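Local coordinates for putative lipoprotein (Parabacteroides distasonis ATCC 8503, PDB 3JX8) that is of uncertain function but, as a putative lipoprotein of an adhesin-like family with a beta-helical fold, may serve in cell adhesion or lipid binding, at residues I20-F34 and E60-S72. Numbering follows the deposited sequence.
Sequences ISDYDEITFVGSADF and EVEGGTLKIYPKS
L66 lies against Y23 with its CB 3.7 Å from the ring centroid and 8° off the normal, a CH-pi contact over one face. From there its CG stands anti to the backbone N (chi1 173°), and the branch CD2 runs on alongside the tyrosine to within 3.7 Å of Y23 CZ. The same methyl meets the edge of the F34 ring, 3.7 Å from F34 CZ, and passes I26 CG1 more loosely, so one leucine branch is shared by two aromatic rings and an isoleucine. Further along this face I68 CD1 approaches F34 CE2 at 4.1 Å, while F34 covers a face of F28. At the other end, the side chains of V61 and I20 cross at about a right angle, V61 CG2 coming within 3.5 Å of I20 CB.

Beneath these side chains strands 25-29 and 65-70 run parallel, with 9° between their directions. L66 is bonded through both its backbone N and its backbone O: its N donates to E25 O and its O accepts from T27 N; I68 repeats the pattern with T27 O and V29 N. Just before the two strands begin, D24 N donates to G64 O (3.0 Å) at the type I' turn E62-T65, where a water joins D24 OD1, G63 O and T65 OG1. T27 and K67 point to the opposite face.

The contact lies near one end of a beta-helix-like stack: strand 65-70 sits between the antiparallel strand 57-62 and strand 25-29, which pairs in turn with 100-104, while L45 of strand 44-50 packs on L66 and I68 and S93 of strand 89-95 bonds Y23 OH.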
ATOM      1  N   ILE A  20       5.288  35.467   6.493  1.00 28.60           N
ATOM      2  CA  ILE A  20       4.194  34.574   6.204  1.00 28.67           C
ATOM      3  C   ILE A  20       2.949  34.875   7.047  1.00 28.85           C
ATOM      4  O   ILE A  20       3.057  35.348   8.154  1.00 29.07           O
ATOM      5  CB  ILE A  20       4.604  33.101   6.441  1.00 28.31           C
ATOM      6  CG1 ILE A  20       5.039  32.859   7.884  1.00 29.01           C
ATOM      7  CG2 ILE A  20       5.718  32.690   5.522  1.00 27.08           C
ATOM      8  CD1 ILE A  20       4.945  31.364   8.272  1.00 28.46           C
ATOM      9  N   SER A  21       1.771  34.573   6.510  1.00 29.13           N
ATOM     10  CA  SER A  21       0.543  34.483   7.313  1.00 29.49           C
ATOM     11  C   SER A  21       0.503  33.142   8.008  1.00 29.13           C
ATOM     12  O   SER A  21       1.269  32.230   7.686  1.00 28.65           O
ATOM     13  CB  SER A  21      -0.702  34.486   6.432  1.00 29.60           C
ATOM     14  OG  SER A  21      -0.661  35.549   5.518  1.00 32.44           O
ATOM     15  N   ASP A  22      -0.468  33.012   8.904  1.00 28.51           N
ATOM     16  CA  ASP A  22      -0.749  31.750   9.531  1.00 28.11           C
ATOM     17  C   ASP A  22      -1.113  30.696   8.507  1.00 27.26           C
ATOM     18  O   ASP A  22      -1.571  31.002   7.415  1.00 26.87           O
ATOM     19  CB  ASP A  22      -1.907  31.865  10.529  1.00 28.47           C
ATOM     20  CG  ASP A  22      -1.972  30.669  11.483  1.00 28.60           C
ATOM     21  OD1 ASP A  22      -0.912  30.175  11.906  1.00 29.69           O
ATOM     22  OD2 ASP A  22      -3.070  30.234  11.814  1.00 28.47           O
ATOM     23  N   TYR A  23      -0.889  29.452   8.890  1.00 26.51           N
ATOM     24  CA  TYR A  23      -1.202  28.319   8.058  1.00 26.10           C
ATOM     25  C   TYR A  23      -1.616  27.203   8.977  1.00 25.80           C
ATOM     26  O   TYR A  23      -1.196  27.154  10.113  1.00 25.58           O
ATOM     27  CB  TYR A  23       0.029  27.918   7.221  1.00 26.00           C
ATOM     28  CG  TYR A  23       1.280  27.566   8.024  1.00 24.50           C
ATOM     29  CD1 TYR A  23       1.507  26.270   8.464  1.00 24.36           C
ATOM     30  CD2 TYR A  23       2.250  28.538   8.322  1.00 24.04           C
ATOM     31  CE1 TYR A  23       2.662  25.940   9.180  1.00 25.54           C
ATOM     32  CE2 TYR A  23       3.422  28.211   9.018  1.00 25.48           C
ATOM     33  CZ  TYR A  23       3.618  26.910   9.447  1.00 26.04           C
ATOM     34  OH  TYR A  23       4.760  26.577  10.144  1.00 27.18           O
ATOM     35  N   ASP A  24      -2.461  26.324   8.476  1.00 26.28           N
ATOM     36  CA  ASP A  24      -2.883  25.156   9.218  1.00 27.11           C
ATOM     37  C   ASP A  24      -2.472  23.882   8.509  1.00 27.12           C
ATOM     38  O   ASP A  24      -2.818  22.791   8.935  1.00 27.54           O
ATOM     39  CB  ASP A  24      -4.397  25.181   9.451  1.00 27.36           C
ATOM     40  CG  ASP A  24      -5.210  25.110   8.173  1.00 28.48           C
ATOM     41  OD1 ASP A  24      -4.646  24.938   7.062  1.00 29.42           O
ATOM     42  OD2 ASP A  24      -6.451  25.228   8.283  1.00 32.23           O
ATOM     43  N   GLU A  25      -1.715  24.027   7.431  1.00 27.55           N
ATOM     44  CA  GLU A  25      -1.306  22.890   6.628  1.00 27.71           C
ATOM     45  C   GLU A  25       0.088  23.142   6.039  1.00 26.35           C
ATOM     46  O   GLU A  25       0.436  24.292   5.734  1.00 26.39           O
ATOM     47  CB  GLU A  25      -2.370  22.693   5.569  1.00 28.61           C
ATOM     48  CG  GLU A  25      -2.123  21.580   4.624  1.00 33.42           C
ATOM     49  CD  GLU A  25      -3.259  21.413   3.618  1.00 39.55           C
ATOM     50  OE1 GLU A  25      -4.453  21.647   4.011  1.00 40.81           O
ATOM     51  OE2 GLU A  25      -2.930  21.036   2.450  1.00 40.15           O
ATOM     52  N   ILE A  26       0.891  22.075   5.931  1.00 25.73           N
ATOM     53  CA  ILE A  26       2.267  22.131   5.398  1.00 24.44           C
ATOM     54  C   ILE A  26       2.437  21.135   4.267  1.00 24.98           C
ATOM     55  O   ILE A  26       2.132  19.960   4.434  1.00 25.16           O
ATOM     56  CB  ILE A  26       3.329  21.805   6.466  1.00 24.35           C
ATOM     57  CG1 ILE A  26       3.349  22.860   7.593  1.00 22.77           C
ATOM     58  CG2 ILE A  26       4.729  21.692   5.820  1.00 22.03           C
ATOM     59  CD1 ILE A  26       4.237  22.453   8.829  1.00 21.57           C
ATOM     60  N   THR A  27       2.929  21.617   3.122  1.00 24.91           N
ATOM     61  CA  THR A  27       3.439  20.791   2.046  1.00 25.03           C
ATOM     62  C   THR A  27       4.934  21.005   2.049  1.00 25.06           C
ATOM     63  O   THR A  27       5.392  22.105   1.727  1.00 25.37           O
ATOM     64  CB  THR A  27       2.919  21.260   0.677  1.00 24.65           C
ATOM     65  OG1 THR A  27       1.527  21.035   0.629  1.00 25.00           O
ATOM     66  CG2 THR A  27       3.559  20.476  -0.443  1.00 25.34           C
ATOM     67  N   PHE A  28       5.694  19.977   2.387  1.00 24.45           N
ATOM     68  CA  PHE A  28       7.152  20.070   2.502  1.00 24.50           C
ATOM     69  C   PHE A  28       7.799  18.985   1.688  1.00 24.39           C
ATOM     70  O   PHE A  28       7.619  17.819   1.983  1.00 25.31           O
ATOM     71  CB  PHE A  28       7.557  19.895   3.953  1.00 24.52           C
ATOM     72  CG  PHE A  28       9.023  19.637   4.154  1.00 25.98           C
ATOM     73  CD1 PHE A  28       9.982  20.401   3.500  1.00 28.19           C
ATOM     74  CD2 PHE A  28       9.443  18.673   5.060  1.00 29.49           C
ATOM     75  CE1 PHE A  28      11.348  20.161   3.687  1.00 27.38           C
ATOM     76  CE2 PHE A  28      10.815  18.416   5.264  1.00 30.01           C
ATOM     77  CZ  PHE A  28      11.762  19.177   4.573  1.00 28.53           C
ATOM     78  N   VAL A  29       8.550  19.345   0.664  1.00 24.03           N
ATOM     79  CA  VAL A  29       9.253  18.373  -0.136  1.00 23.45           C
ATOM     80  C   VAL A  29      10.719  18.698  -0.015  1.00 23.99           C
ATOM     81  O   VAL A  29      11.133  19.839  -0.280  1.00 23.95           O
ATOM     82  CB  VAL A  29       8.877  18.510  -1.612  1.00 23.71           C
ATOM     83  CG1 VAL A  29       9.721  17.527  -2.482  1.00 22.16           C
ATOM     84  CG2 VAL A  29       7.356  18.414  -1.781  1.00 22.50           C
ATOM     85  N   GLY A  30      11.523  17.709   0.321  1.00 24.83           N
ATOM     86  CA  GLY A  30      12.964  17.917   0.390  1.00 25.49           C
ATOM     87  C   GLY A  30      13.652  17.253   1.556  1.00 26.19           C
ATOM     88  O   GLY A  30      13.049  16.470   2.309  1.00 26.69           O
ATOM     89  N   SER A  31      14.935  17.589   1.696  1.00 26.70           N
ATOM     90  CA  SER A  31      15.847  16.891   2.599  1.00 26.43           C
ATOM     91  C   SER A  31      16.177  17.670   3.854  1.00 25.98           C
ATOM     92  O   SER A  31      17.035  17.239   4.615  1.00 25.66           O
ATOM     93  CB  SER A  31      17.159  16.565   1.865  1.00 26.39           C
ATOM     94  OG  SER A  31      17.900  17.749   1.575  1.00 27.91           O
ATOM     95  N   ALA A  32      15.475  18.772   4.102  1.00 25.71           N
ATOM     96  CA  ALA A  32      15.800  19.638   5.245  1.00 25.67           C
ATOM     97  C   ALA A  32      15.540  18.942   6.575  1.00 25.91           C
ATOM     98  O   ALA A  32      14.739  18.021   6.663  1.00 26.00           O
ATOM     99  CB  ALA A  32      14.990  20.931   5.193  1.00 23.96           C
ATOM    100  N   ASP A  33      16.222  19.414   7.604  1.00 25.61           N
ATOM    101  CA  ASP A  33      15.750  19.252   8.972  1.00 25.95           C
ATOM    102  C   ASP A  33      14.795  20.403   9.270  1.00 25.33           C
ATOM    103  O   ASP A  33      15.196  21.572   9.319  1.00 25.33           O
ATOM    104  CB  ASP A  33      16.913  19.248   9.947  1.00 26.13           C
ATOM    105  CG  ASP A  33      17.796  18.018   9.783  1.00 28.87           C
ATOM    106  OD1 ASP A  33      17.286  16.923   9.452  1.00 30.80           O
ATOM    107  OD2 ASP A  33      19.003  18.127  10.018  1.00 33.35           O
ATOM    108  N   PHE A  34      13.525  20.055   9.436  1.00 24.75           N
ATOM    109  CA  PHE A  34      12.444  20.997   9.593  1.00 24.60           C
ATOM    110  C   PHE A  34      11.973  20.864  11.020  1.00 25.08           C
ATOM    111  O   PHE A  34      11.530  19.813  11.420  1.00 26.16           O
ATOM    112  CB  PHE A  34      11.346  20.625   8.591  1.00 24.45           C
ATOM    113  CG  PHE A  34      10.236  21.650   8.404  1.00 23.38           C
ATOM    114  CD1 PHE A  34       9.723  22.400   9.460  1.00 23.57           C
ATOM    115  CD2 PHE A  34       9.635  21.769   7.160  1.00 22.78           C
ATOM    116  CE1 PHE A  34       8.670  23.281   9.255  1.00 25.02           C
ATOM    117  CE2 PHE A  34       8.605  22.678   6.945  1.00 23.15           C
ATOM    118  CZ  PHE A  34       8.123  23.427   7.975  1.00 23.00           C
ATOM    119  N   GLU A  60       6.653  29.699   0.724  1.00 29.42           N
ATOM    120  CA  GLU A  60       5.598  30.669   0.906  1.00 30.05           C
ATOM    121  C   GLU A  60       4.369  30.052   1.537  1.00 30.31           C
ATOM    122  O   GLU A  60       4.195  28.823   1.522  1.00 29.97           O
ATOM    123  CB  GLU A  60       5.189  31.250  -0.449  1.00 30.48           C
ATOM    124  CG  GLU A  60       4.473  30.252  -1.349  1.00 33.47           C
ATOM    125  CD  GLU A  60       4.324  30.708  -2.791  1.00 38.66           C
ATOM    126  OE1 GLU A  60       5.099  31.557  -3.272  1.00 42.51           O
ATOM    127  OE2 GLU A  60       3.430  30.182  -3.471  1.00 43.66           O
ATOM    128  N   VAL A  61       3.507  30.922   2.044  1.00 30.07           N
ATOM    129  CA  VAL A  61       2.223  30.515   2.548  1.00 31.22           C
ATOM    130  C   VAL A  61       1.192  31.016   1.575  1.00 32.58           C
ATOM    131  O   VAL A  61       1.228  32.146   1.137  1.00 33.22           O
ATOM    132  CB  VAL A  61       1.933  31.039   3.973  1.00 30.81           C
ATOM    133  CG1 VAL A  61       0.435  30.805   4.356  1.00 29.65           C
ATOM    134  CG2 VAL A  61       2.886  30.373   4.967  1.00 29.43           C
ATOM    135  N   GLU A  62       0.249  30.157   1.249  1.00 34.42           N
ATOM    136  CA  GLU A  62      -0.777  30.503   0.297  1.00 35.34           C
ATOM    137  C   GLU A  62      -1.995  29.633   0.569  1.00 34.13           C
ATOM    138  O   GLU A  62      -1.899  28.403   0.678  1.00 34.07           O
ATOM    139  CB  GLU A  62      -0.218  30.277  -1.101  1.00 36.54           C
ATOM    140  CG  GLU A  62      -1.214  30.256  -2.228  1.00 41.70           C
ATOM    141  CD  GLU A  62      -1.048  28.972  -3.035  1.00 50.91           C
ATOM    142  OE1 GLU A  62       0.034  28.786  -3.682  1.00 53.96           O
ATOM    143  OE2 GLU A  62      -1.981  28.118  -2.969  1.00 56.79           O
ATOM    144  N   GLY A  63      -3.147  30.283   0.698  1.00 33.18           N
ATOM    145  CA  GLY A  63      -4.381  29.558   0.961  1.00 31.98           C
ATOM    146  C   GLY A  63      -4.293  28.830   2.281  1.00 31.09           C
ATOM    147  O   GLY A  63      -4.788  27.730   2.414  1.00 30.86           O
ATOM    148  N   GLY A  64      -3.643  29.457   3.255  1.00 29.84           N
ATOM    149  CA  GLY A  64      -3.436  28.843   4.544  1.00 29.21           C
ATOM    150  C   GLY A  64      -2.560  27.616   4.593  1.00 28.15           C
ATOM    151  O   GLY A  64      -2.643  26.865   5.565  1.00 28.06           O
ATOM    152  N   THR A  65      -1.722  27.430   3.569  1.00 27.30           N
ATOM    153  CA  THR A  65      -0.776  26.327   3.497  1.00 26.29           C
ATOM    154  C   THR A  65       0.652  26.816   3.293  1.00 26.05           C
ATOM    155  O   THR A  65       0.917  27.584   2.373  1.00 26.38           O
ATOM    156  CB  THR A  65      -1.147  25.380   2.345  1.00 26.40           C
ATOM    157  OG1 THR A  65      -2.464  24.883   2.585  1.00 26.86           O
ATOM    158  CG2 THR A  65      -0.194  24.201   2.245  1.00 25.52           C
ATOM    159  N   LEU A  66       1.555  26.370   4.169  1.00 25.16           N
ATOM    160  CA  LEU A  66       2.974  26.584   4.021  1.00 24.63           C
ATOM    161  C   LEU A  66       3.481  25.585   2.990  1.00 24.79           C
ATOM    162  O   LEU A  66       3.316  24.368   3.137  1.00 24.34           O
ATOM    163  CB  LEU A  66       3.711  26.410   5.361  1.00 24.14           C
ATOM    164  CG  LEU A  66       5.242  26.445   5.289  1.00 24.59           C
ATOM    165  CD1 LEU A  66       5.749  27.807   4.830  1.00 24.01           C
ATOM    166  CD2 LEU A  66       5.869  26.022   6.632  1.00 22.32           C
ATOM    167  N   LYS A  67       4.104  26.113   1.958  1.00 24.57           N
ATOM    168  CA  LYS A  67       4.621  25.332   0.873  1.00 25.66           C
ATOM    169  C   LYS A  67       6.113  25.573   0.741  1.00 24.99           C
ATOM    170  O   LYS A  67       6.539  26.727   0.511  1.00 25.44           O
ATOM    171  CB  LYS A  67       3.920  25.754  -0.404  1.00 26.35           C
ATOM    172  CG  LYS A  67       2.433  25.487  -0.393  1.00 30.58           C
ATOM    173  CD  LYS A  67       1.777  26.123  -1.611  1.00 36.05           C
ATOM    174  CE  LYS A  67       0.272  25.890  -1.622  1.00 41.01           C
ATOM    175  NZ  LYS A  67      -0.346  26.097  -2.998  1.00 43.99           N
ATOM    176  N   ILE A  68       6.896  24.496   0.893  1.00 23.94           N
ATOM    177  CA  ILE A  68       8.357  24.513   0.740  1.00 23.39           C
ATOM    178  C   ILE A  68       8.736  23.332  -0.153  1.00 23.77           C
ATOM    179  O   ILE A  68       8.586  22.172   0.235  1.00 23.92           O
ATOM    180  CB  ILE A  68       9.096  24.442   2.105  1.00 22.92           C
ATOM    181  CG1 ILE A  68       8.783  25.703   2.915  1.00 23.37           C
ATOM    182  CG2 ILE A  68      10.637  24.288   1.925  1.00 20.94           C
ATOM    183  CD1 ILE A  68       9.335  25.717   4.346  1.00 20.31           C
ATOM    184  N   TYR A  69       9.202  23.614  -1.356  1.00 24.05           N
ATOM    185  CA  TYR A  69       9.610  22.544  -2.255  1.00 24.68           C
ATOM    186  C   TYR A  69      10.443  23.092  -3.394  1.00 24.69           C
ATOM    187  O   TYR A  69      10.358  24.288  -3.695  1.00 23.73           O
ATOM    188  CB  TYR A  69       8.370  21.825  -2.802  1.00 25.73           C
ATOM    189  CG  TYR A  69       7.352  22.744  -3.407  1.00 27.75           C
ATOM    190  CD1 TYR A  69       7.497  23.181  -4.700  1.00 31.52           C
ATOM    191  CD2 TYR A  69       6.233  23.143  -2.711  1.00 32.89           C
ATOM    192  CE1 TYR A  69       6.589  24.021  -5.280  1.00 34.36           C
ATOM    193  CE2 TYR A  69       5.298  24.010  -3.302  1.00 35.42           C
ATOM    194  CZ  TYR A  69       5.503  24.439  -4.574  1.00 36.89           C
ATOM    195  OH  TYR A  69       4.619  25.284  -5.206  1.00 45.51           O
ATOM    196  N   PRO A  70      11.257  22.226  -4.032  1.00 25.11           N
ATOM    197  CA  PRO A  70      12.010  22.659  -5.202  1.00 24.92           C
ATOM    198  C   PRO A  70      11.098  23.067  -6.332  1.00 25.52           C
ATOM    199  O   PRO A  70      10.059  22.444  -6.540  1.00 25.39           O
ATOM    200  CB  PRO A  70      12.823  21.428  -5.591  1.00 25.12           C
ATOM    201  CG  PRO A  70      12.862  20.593  -4.366  1.00 25.66           C
ATOM    202  CD  PRO A  70      11.563  20.829  -3.681  1.00 25.55           C
ATOM    203  N   LYS A  71      11.467  24.136  -7.037  1.00 25.06           N
ATOM    204  CA  LYS A  71      10.721  24.551  -8.204  1.00 25.35           C
ATOM    205  C   LYS A  71      10.729  23.474  -9.303  1.00 25.24           C
ATOM    206  O   LYS A  71      11.651  22.647  -9.394  1.00 23.72           O
ATOM    207  CB  LYS A  71      11.319  25.824  -8.800  1.00 25.36           C
ATOM    208  CG  LYS A  71      11.175  27.060  -7.943  1.00 26.89           C
ATOM    209  CD  LYS A  71      11.805  28.270  -8.641  1.00 27.27           C
ATOM    210  CE  LYS A  71      11.798  29.463  -7.688  1.00 29.28           C
ATOM    211  NZ  LYS A  71      12.454  30.674  -8.236  1.00 27.30           N
ATOM    212  N   SER A  72       9.706  23.546 -10.148  1.00 25.51           N
ATOM    213  CA  SER A  72       9.709  22.853 -11.423  1.00 26.12           C
ATOM    214  C   SER A  72      10.839  23.325 -12.274  1.00 26.01           C
ATOM    215  O   SER A  72      11.178  24.501 -12.252  1.00 25.67           O
ATOM    216  CB  SER A  72       8.448  23.142 -12.215  1.00 26.59           C
ATOM    217  OG  SER A  72       7.320  22.640 -11.567  1.00 27.28           O
TER
HETATM  218  O   HOH W   1      -4.700  25.357   4.144  1.00 30.32           O